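PDB 2Q09: imidazolonepropionase from Unidentified, which catalyses the hydrolytic ring opening of imidazolone-5-propanoate to N-formimidoyl-L-glutamate, the third step of histidine degradation, as a metal-dependent amidohydrolase. Local coordinates for residues A114-L119 against L155-R160; A373-W378 against S397-G402. One frame throughout, in Å; residues are numbered along the deposited sequence.

Interaction 1 of 2, residues A114-L119 against L155-R160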
ATOM      1  N   ALA A 114      -3.614  23.649  -2.687  1.00 23.66           N
ATOM      2  CA  ALA A 114      -2.175  23.496  -2.532  1.00 23.28           C
ATOM      3  C   ALA A 114      -1.531  23.376  -3.904  1.00 23.97           C
ATOM      4  O   ALA A 114      -2.102  22.775  -4.812  1.00 26.00           O
ATOM      5  CB  ALA A 114      -1.858  22.249  -1.697  1.00 23.50           C
ATOM      6  N   SER A 115      -0.337  23.934  -4.052  1.00 23.17           N
ATOM      7  CA  SER A 115       0.376  23.846  -5.318  1.00 23.28           C
ATOM      8  C   SER A 115       1.049  22.481  -5.388  1.00 24.03           C
ATOM      9  O   SER A 115       1.247  21.827  -4.360  1.00 22.08           O
ATOM     10  CB  SER A 115       1.454  24.925  -5.413  1.00 24.49           C
ATOM     11  OG  SER A 115       2.545  24.635  -4.553  1.00 23.45           O
ATOM     12  N   GLU A 116       1.408  22.063  -6.598  1.00 23.31           N
ATOM     13  CA  GLU A 116       2.085  20.788  -6.789  1.00 23.91           C
ATOM     14  C   GLU A 116       3.369  20.764  -5.957  1.00 24.18           C
ATOM     15  O   GLU A 116       3.679  19.766  -5.308  1.00 21.96           O
ATOM     16  CB  GLU A 116       2.424  20.574  -8.267  1.00 24.35           C
ATOM     17  CG  GLU A 116       2.925  19.176  -8.560  1.00 26.86           C
ATOM     18  CD  GLU A 116       3.252  18.962 -10.023  1.00 27.84           C
ATOM     19  OE1 GLU A 116       2.368  19.201 -10.875  1.00 28.53           O
ATOM     20  OE2 GLU A 116       4.397  18.554 -10.317  1.00 28.30           O
ATOM     21  N   ASP A 117       4.109  21.873  -5.970  1.00 22.51           N
ATOM     22  CA  ASP A 117       5.354  21.957  -5.207  1.00 23.51           C
ATOM     23  C   ASP A 117       5.095  21.859  -3.705  1.00 23.21           C
ATOM     24  O   ASP A 117       5.905  21.288  -2.973  1.00 24.00           O
ATOM     25  CB  ASP A 117       6.103  23.271  -5.483  1.00 24.73           C
ATOM     26  CG  ASP A 117       6.682  23.336  -6.879  1.00 29.04           C
ATOM     27  OD1 ASP A 117       6.872  22.274  -7.504  1.00 29.33           O
ATOM     28  OD2 ASP A 117       6.961  24.460  -7.350  1.00 29.06           O
ATOM     29  N   GLN A 118       3.981  22.424  -3.245  1.00 22.11           N
ATOM     30  CA  GLN A 118       3.635  22.385  -1.824  1.00 23.30           C
ATOM     31  C   GLN A 118       3.270  20.963  -1.372  1.00 22.65           C
ATOM     32  O   GLN A 118       3.644  20.539  -0.283  1.00 22.14           O
ATOM     33  CB  GLN A 118       2.462  23.324  -1.517  1.00 25.65           C
ATOM     34  CG  GLN A 118       2.815  24.810  -1.540  1.00 32.07           C
ATOM     35  CD  GLN A 118       1.615  25.712  -1.288  1.00 34.81           C
ATOM     36  OE1 GLN A 118       0.595  25.606  -1.964  1.00 35.09           O
ATOM     37  NE2 GLN A 118       1.739  26.612  -0.317  1.00 36.53           N
ATOM     38  N   LEU A 119       2.519  20.237  -2.198  1.00 21.65           N
ATOM     39  CA  LEU A 119       2.133  18.867  -1.855  1.00 21.78           C
ATOM     40  C   LEU A 119       3.365  17.976  -1.754  1.00 22.33           C
ATOM     41  O   LEU A 119       3.441  17.097  -0.897  1.00 24.30           O
ATOM     42  CB  LEU A 119       1.170  18.306  -2.900  1.00 21.11           C
ATOM     43  CG  LEU A 119      -0.234  18.922  -2.917  1.00 21.03           C
ATOM     44  CD1 LEU A 119      -1.018  18.355  -4.088  1.00 19.62           C
ATOM     45  CD2 LEU A 119      -0.942  18.643  -1.598  1.00 20.90           C
ATOM     46  N   LEU A 155      -0.843  12.710  -8.906  1.00 19.49           N
ATOM     47  CA  LEU A 155      -0.070  11.630  -9.514  1.00 20.59           C
ATOM     48  C   LEU A 155       1.325  12.119  -9.880  1.00 20.27           C
ATOM     49  O   LEU A 155       2.294  11.369  -9.773  1.00 19.99           O
ATOM     50  CB  LEU A 155      -0.786  11.087 -10.755  1.00 20.40           C
ATOM     51  CG  LEU A 155      -2.202  10.547 -10.529  1.00 22.39           C
ATOM     52  CD1 LEU A 155      -2.759  10.038 -11.851  1.00 23.59           C
ATOM     53  CD2 LEU A 155      -2.179   9.414  -9.494  1.00 23.18           C
ATOM     54  N   ARG A 156       1.431  13.372 -10.319  1.00 21.48           N
ATOM     55  CA  ARG A 156       2.740  13.912 -10.664  1.00 22.72           C
ATOM     56  C   ARG A 156       3.602  14.048  -9.415  1.00 21.02           C
ATOM     57  O   ARG A 156       4.798  13.799  -9.458  1.00 19.85           O
ATOM     58  CB  ARG A 156       2.605  15.270 -11.365  1.00 24.71           C
ATOM     59  CG  ARG A 156       2.163  15.151 -12.826  1.00 29.47           C
ATOM     60  CD  ARG A 156       2.433  16.441 -13.601  1.00 33.23           C
ATOM     61  NE  ARG A 156       1.571  17.535 -13.170  1.00 35.52           N
ATOM     62  CZ  ARG A 156       0.330  17.723 -13.595  1.00 36.72           C
ATOM     63  NH1 ARG A 156      -0.212  16.895 -14.475  1.00 36.45           N
ATOM     64  NH2 ARG A 156      -0.371  18.743 -13.132  1.00 36.81           N
ATOM     65  N   VAL A 157       3.001  14.465  -8.304  1.00 20.23           N
ATOM     66  CA  VAL A 157       3.757  14.596  -7.064  1.00 20.86           C
ATOM     67  C   VAL A 157       4.260  13.209  -6.655  1.00 20.42           C
ATOM     68  O   VAL A 157       5.384  13.067  -6.174  1.00 20.63           O
ATOM     69  CB  VAL A 157       2.889  15.169  -5.917  1.00 21.43           C
ATOM     70  CG1 VAL A 157       3.632  15.042  -4.579  1.00 21.57           C
ATOM     71  CG2 VAL A 157       2.570  16.637  -6.184  1.00 22.54           C
ATOM     72  N   ALA A 158       3.420  12.196  -6.844  1.00 20.46           N
ATOM     73  CA  ALA A 158       3.801  10.830  -6.496  1.00 21.62           C
ATOM     74  C   ALA A 158       5.037  10.411  -7.308  1.00 21.96           C
ATOM     75  O   ALA A 158       6.003   9.890  -6.751  1.00 22.45           O
ATOM     76  CB  ALA A 158       2.639   9.879  -6.750  1.00 20.60           C
ATOM     77  N   ARG A 159       5.006  10.646  -8.617  1.00 22.06           N
ATOM     78  CA  ARG A 159       6.150  10.317  -9.465  1.00 23.54           C
ATOM     79  C   ARG A 159       7.377  11.087  -8.982  1.00 23.71           C
ATOM     80  O   ARG A 159       8.479  10.547  -8.974  1.00 24.38           O
ATOM     81  CB  ARG A 159       5.887  10.696 -10.929  1.00 23.57           C
ATOM     82  CG  ARG A 159       4.833   9.866 -11.646  1.00 22.61           C
ATOM     83  CD  ARG A 159       5.202   8.379 -11.755  1.00 25.27           C
ATOM     84  NE  ARG A 159       4.241   7.681 -12.610  1.00 25.63           N
ATOM     85  CZ  ARG A 159       3.939   6.388 -12.523  1.00 26.42           C
ATOM     86  NH1 ARG A 159       4.521   5.617 -11.612  1.00 26.01           N
ATOM     87  NH2 ARG A 159       3.038   5.866 -13.348  1.00 24.74           N
ATOM     88  N   ARG A 160       7.189  12.354  -8.609  1.00 23.55           N
ATOM     89  CA  ARG A 160       8.299  13.182  -8.122  1.00 25.12           C
ATOM     90  C   ARG A 160       8.943  12.582  -6.880  1.00 24.35           C
ATOM     91  O   ARG A 160      10.165  12.603  -6.721  1.00 24.28           O
ATOM     92  CB  ARG A 160       7.824  14.600  -7.784  1.00 26.17           C
ATOM     93  CG  ARG A 160       8.076  15.609  -8.873  1.00 31.75           C
ATOM     94  CD  ARG A 160       7.426  16.957  -8.551  1.00 33.16           C
ATOM     95  NE  ARG A 160       8.245  17.826  -7.714  1.00 35.57           N
ATOM     96  CZ  ARG A 160       7.856  19.043  -7.332  1.00 35.29           C
ATOM     97  NH1 ARG A 160       6.672  19.519  -7.709  1.00 35.13           N
ATOM     98  NH2 ARG A 160       8.654  19.791  -6.585  1.00 34.79           N
TER
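Glu116 and Asp117, in the first turn of helix 116-133, meet Arg156 and Arg160 of helix 148-164 in a four-residue salt-bridge network. CG anti to the backbone N (chi1 -171°) and an extended chain beyond it carry the Glu116 carboxylate over to helix 148-164. Its OE1 accepts the NE-H of Arg156 at 2.9 Å between OE1 and NE, in a nearly straight bond. The donor comes from the syn side but out of the carboxylate plane, whereas OE1 sits close to the guanidinium plane; the two side chains cross at about a right angle. The second oxygen is held more loosely: Glu116 OE2 lies 3.6 Å from Arg160 NH1, a salt bridge without a hydrogen bond. Arg160 NH1 makes its shorter bond to Asp117 OD1, at 2.8 Å. Arg160 NH2 adds a weak bond to the same oxygen, and the two charged planes stand almost perpendicular. Beneath these charges Val157 CG2 packs against Glu116 CG at 3.5 Å and Leu119 CB at 3.9 Å, giving the contact an apolar floor. Ser115, the N-cap residue, forms a capping box with Gln118 that gives two N-H groups their acceptors: Gln118 N donates to Ser115 OG, and Ser115 N to Gln118 OE1. Ala114 O accepts from Lys153 NZ. The Arg160 guanidinium also makes a cation-pi contact with Phe120, the residue after Leu119 on helix 116-133. Two outer helices of the amidohydrolase barrel are thus joined, with helix 148-164 resting Leu155 and Ala158 on strand 168-176.

Interaction 2 of 2, residues A373-W378 against S397-G402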
ATOM      1  N   ALA A 373      16.683  -6.543  -6.263  1.00 24.62           N
ATOM      2  CA  ALA A 373      17.456  -6.505  -5.031  1.00 24.35           C
ATOM      3  C   ALA A 373      16.978  -5.438  -4.048  1.00 23.94           C
ATOM      4  O   ALA A 373      17.682  -4.454  -3.795  1.00 23.68           O
ATOM      5  CB  ALA A 373      18.939  -6.298  -5.349  1.00 26.53           C
ATOM      6  N   ASP A 374      15.780  -5.647  -3.511  1.00 24.63           N
ATOM      7  CA  ASP A 374      15.190  -4.742  -2.529  1.00 24.41           C
ATOM      8  C   ASP A 374      15.160  -5.536  -1.232  1.00 23.64           C
ATOM      9  O   ASP A 374      14.266  -6.359  -1.021  1.00 25.96           O
ATOM     10  CB  ASP A 374      13.764  -4.354  -2.942  1.00 24.16           C
ATOM     11  CG  ASP A 374      13.735  -3.352  -4.078  1.00 26.35           C
ATOM     12  OD1 ASP A 374      14.795  -3.122  -4.701  1.00 26.05           O
ATOM     13  OD2 ASP A 374      12.646  -2.797  -4.349  1.00 25.86           O
ATOM     14  N   PHE A 375      16.146  -5.313  -0.372  1.00 23.35           N
ATOM     15  CA  PHE A 375      16.194  -6.049   0.880  1.00 22.80           C
ATOM     16  C   PHE A 375      16.693  -5.199   2.033  1.00 23.38           C
ATOM     17  O   PHE A 375      17.227  -4.096   1.830  1.00 22.68           O
ATOM     18  CB  PHE A 375      17.048  -7.315   0.718  1.00 23.09           C
ATOM     19  CG  PHE A 375      18.455  -7.058   0.267  1.00 24.24           C
ATOM     20  CD1 PHE A 375      19.458  -6.756   1.182  1.00 23.97           C
ATOM     21  CD2 PHE A 375      18.781  -7.134  -1.082  1.00 23.42           C
ATOM     22  CE1 PHE A 375      20.773  -6.549   0.761  1.00 24.15           C
ATOM     23  CE2 PHE A 375      20.089  -6.930  -1.518  1.00 24.02           C
ATOM     24  CZ  PHE A 375      21.087  -6.632  -0.596  1.00 25.08           C
ATOM     25  N   LEU A 376      16.530  -5.721   3.244  1.00 22.00           N
ATOM     26  CA  LEU A 376      16.910  -4.994   4.442  1.00 21.67           C
ATOM     27  C   LEU A 376      17.738  -5.827   5.410  1.00 21.86           C
ATOM     28  O   LEU A 376      17.460  -7.008   5.613  1.00 21.85           O
ATOM     29  CB  LEU A 376      15.646  -4.545   5.179  1.00 22.10           C
ATOM     30  CG  LEU A 376      14.511  -3.947   4.345  1.00 21.15           C
ATOM     31  CD1 LEU A 376      13.256  -3.837   5.193  1.00 20.51           C
ATOM     32  CD2 LEU A 376      14.943  -2.574   3.809  1.00 20.16           C
ATOM     33  N   VAL A 377      18.736  -5.200   6.021  1.00 22.91           N
ATOM     34  CA  VAL A 377      19.564  -5.870   7.016  1.00 24.82           C
ATOM     35  C   VAL A 377      19.189  -5.219   8.340  1.00 23.18           C
ATOM     36  O   VAL A 377      19.364  -4.011   8.519  1.00 24.40           O
ATOM     37  CB  VAL A 377      21.062  -5.656   6.765  1.00 25.02           C
ATOM     38  CG1 VAL A 377      21.867  -6.286   7.902  1.00 25.50           C
ATOM     39  CG2 VAL A 377      21.462  -6.277   5.436  1.00 24.75           C
ATOM     40  N   TRP A 378      18.662  -6.019   9.265  1.00 24.11           N
ATOM     41  CA  TRP A 378      18.226  -5.500  10.556  1.00 23.43           C
ATOM     42  C   TRP A 378      19.185  -5.777  11.695  1.00 25.22           C
ATOM     43  O   TRP A 378      20.071  -6.623  11.582  1.00 26.18           O
ATOM     44  CB  TRP A 378      16.884  -6.107  10.938  1.00 22.19           C
ATOM     45  CG  TRP A 378      15.806  -5.923   9.927  1.00 21.23           C
ATOM     46  CD1 TRP A 378      15.526  -6.730   8.859  1.00 21.14           C
ATOM     47  CD2 TRP A 378      14.818  -4.891   9.921  1.00 20.90           C
ATOM     48  NE1 TRP A 378      14.417  -6.266   8.191  1.00 19.87           N
ATOM     49  CE2 TRP A 378      13.963  -5.136   8.822  1.00 21.28           C
ATOM     50  CE3 TRP A 378      14.575  -3.775  10.739  1.00 21.18           C
ATOM     51  CZ2 TRP A 378      12.866  -4.314   8.529  1.00 18.78           C
ATOM     52  CZ3 TRP A 378      13.481  -2.954  10.448  1.00 20.61           C
ATOM     53  CH2 TRP A 378      12.643  -3.231   9.348  1.00 20.75           C
ATOM     54  N   SER A 397      21.085  -1.699   7.115  1.00 27.66           N
ATOM     55  CA  SER A 397      21.288  -1.506   5.686  1.00 27.02           C
ATOM     56  C   SER A 397      19.943  -1.583   4.976  1.00 26.62           C
ATOM     57  O   SER A 397      19.120  -2.452   5.278  1.00 26.67           O
ATOM     58  CB  SER A 397      22.244  -2.579   5.146  1.00 29.23           C
ATOM     59  OG  SER A 397      22.471  -2.428   3.755  1.00 34.06           O
ATOM     60  N   ARG A 398      19.713  -0.666   4.043  1.00 25.35           N
ATOM     61  CA  ARG A 398      18.464  -0.633   3.285  1.00 24.33           C
ATOM     62  C   ARG A 398      18.843  -0.573   1.816  1.00 24.76           C
ATOM     63  O   ARG A 398      19.275   0.464   1.317  1.00 24.74           O
ATOM     64  CB  ARG A 398      17.621   0.594   3.673  1.00 23.66           C
ATOM     65  CG  ARG A 398      16.322   0.740   2.877  1.00 21.37           C
ATOM     66  CD  ARG A 398      15.492   1.922   3.403  1.00 22.52           C
ATOM     67  NE  ARG A 398      14.300   2.144   2.591  1.00 22.45           N
ATOM     68  CZ  ARG A 398      14.303   2.761   1.416  1.00 23.72           C
ATOM     69  NH1 ARG A 398      15.435   3.238   0.905  1.00 22.94           N
ATOM     70  NH2 ARG A 398      13.173   2.888   0.739  1.00 22.92           N
ATOM     71  N   VAL A 399      18.676  -1.698   1.129  1.00 25.09           N
ATOM     72  CA  VAL A 399      19.041  -1.808  -0.273  1.00 24.15           C
ATOM     73  C   VAL A 399      17.853  -1.793  -1.220  1.00 24.74           C
ATOM     74  O   VAL A 399      16.901  -2.559  -1.055  1.00 22.91           O
ATOM     75  CB  VAL A 399      19.854  -3.097  -0.510  1.00 23.89           C
ATOM     76  CG1 VAL A 399      20.165  -3.260  -1.992  1.00 25.28           C
ATOM     77  CG2 VAL A 399      21.136  -3.046   0.293  1.00 25.02           C
ATOM     78  N   VAL A 400      17.923  -0.909  -2.215  1.00 23.80           N
ATOM     79  CA  VAL A 400      16.875  -0.786  -3.216  1.00 25.37           C
ATOM     80  C   VAL A 400      17.544  -0.855  -4.588  1.00 27.79           C
ATOM     81  O   VAL A 400      18.465  -0.090  -4.879  1.00 28.46           O
ATOM     82  CB  VAL A 400      16.108   0.549  -3.055  1.00 25.95           C
ATOM     83  CG1 VAL A 400      15.087   0.707  -4.160  1.00 26.47           C
ATOM     84  CG2 VAL A 400      15.425   0.583  -1.684  1.00 26.53           C
ATOM     85  N   ASN A 401      17.081  -1.783  -5.415  1.00 28.80           N
ATOM     86  CA  ASN A 401      17.628  -2.002  -6.748  1.00 31.09           C
ATOM     87  C   ASN A 401      19.125  -2.286  -6.680  1.00 32.15           C
ATOM     88  O   ASN A 401      19.892  -1.876  -7.552  1.00 32.74           O
ATOM     89  CB  ASN A 401      17.370  -0.796  -7.651  1.00 31.65           C
ATOM     90  CG  ASN A 401      17.382  -1.167  -9.126  1.00 33.31           C
ATOM     91  OD1 ASN A 401      18.233  -0.718  -9.895  1.00 34.42           O
ATOM     92  ND2 ASN A 401      16.435  -2.009  -9.521  1.00 30.05           N
ATOM     93  N   GLY A 402      19.533  -2.978  -5.622  1.00 32.70           N
ATOM     94  CA  GLY A 402      20.931  -3.327  -5.454  1.00 33.32           C
ATOM     95  C   GLY A 402      21.841  -2.256  -4.891  1.00 33.95           C
ATOM     96  O   GLY A 402      23.043  -2.480  -4.765  1.00 34.33           O
TER
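Phe375 and Val399 are cross-strand neighbours, a hydrogen-bonded pair of antiparallel strands 375-378 and 395-400, their side chains side by side. Val399 N donates to Phe375 O, and Phe375 N to Val399 O, both at 2.9 Å; Val377 and Ser397 form the next such pair. With chi1 at 58°, Phe375 CG sits between its backbone N and carbonyl carbon, which swings the ring over Val399. Val399 CB stands over the ring centre, 12° off its normal, a CH-pi contact. From there Val399 CG1 runs to Ala373 O at 3.3 Å and also touches Phe375 CE2. Val399 CG2 meets Phe375 CE1 at 3.6 Å. With an alanine at Phe375, Val399 would probably lose the aromatic face over its CB, and Trp9 its edge-to-face partner. Phe375 also packs on Leu32 and Val34 of strand 30-35, while strand 375-378 pairs on its other side with strand 63-73. On the opposite face Leu376 CD2 touches Arg398 CG, and the Arg398 guanidinium reaches the carbonyls of Pro166 and Val135. Where the strands end, Asp374 OD1 accepts Asn401 N at 2.7 Å in a nearly straight bond, and its OD2 pairs with Arg168. Gly402 N donates to Ala373 O at 3.0 Å; the glycine's backbone angles would push any CB against the preceding carbonyl. The chemistry is divided: backbone bonds set the register; Phe375, Val377 and Val399 make their face apolar, interrupted by Ser397, whose OG bonds to Glu404; and the buried Asp374 carboxylate ties the start of the turn at Asn401 to strand 375-378.

Overall arrangement
Interaction 1 comes first along the chain and closes before interaction 2 opens; their centres are about 27 Å apart and their nearest atoms about 13 Å, with no touch. The first joins helices 116-133 and 148-164 on the outside of the TIM-barrel-like core; the Leu119 side chain is about 7 Å from that of Tyr144, which lines the inhibitor pocket, and about 13 Å from the inhibitor. The second, away from the annotated sites, pairs two late strands. Strand 135-141 lies between the two helices in sequence, and its Thr136 touches side chains of interaction 2. Strand 375-378 also pairs with 63-73, which carries the iron ligand His72, so the late strands are tied back to the catalytic barrel.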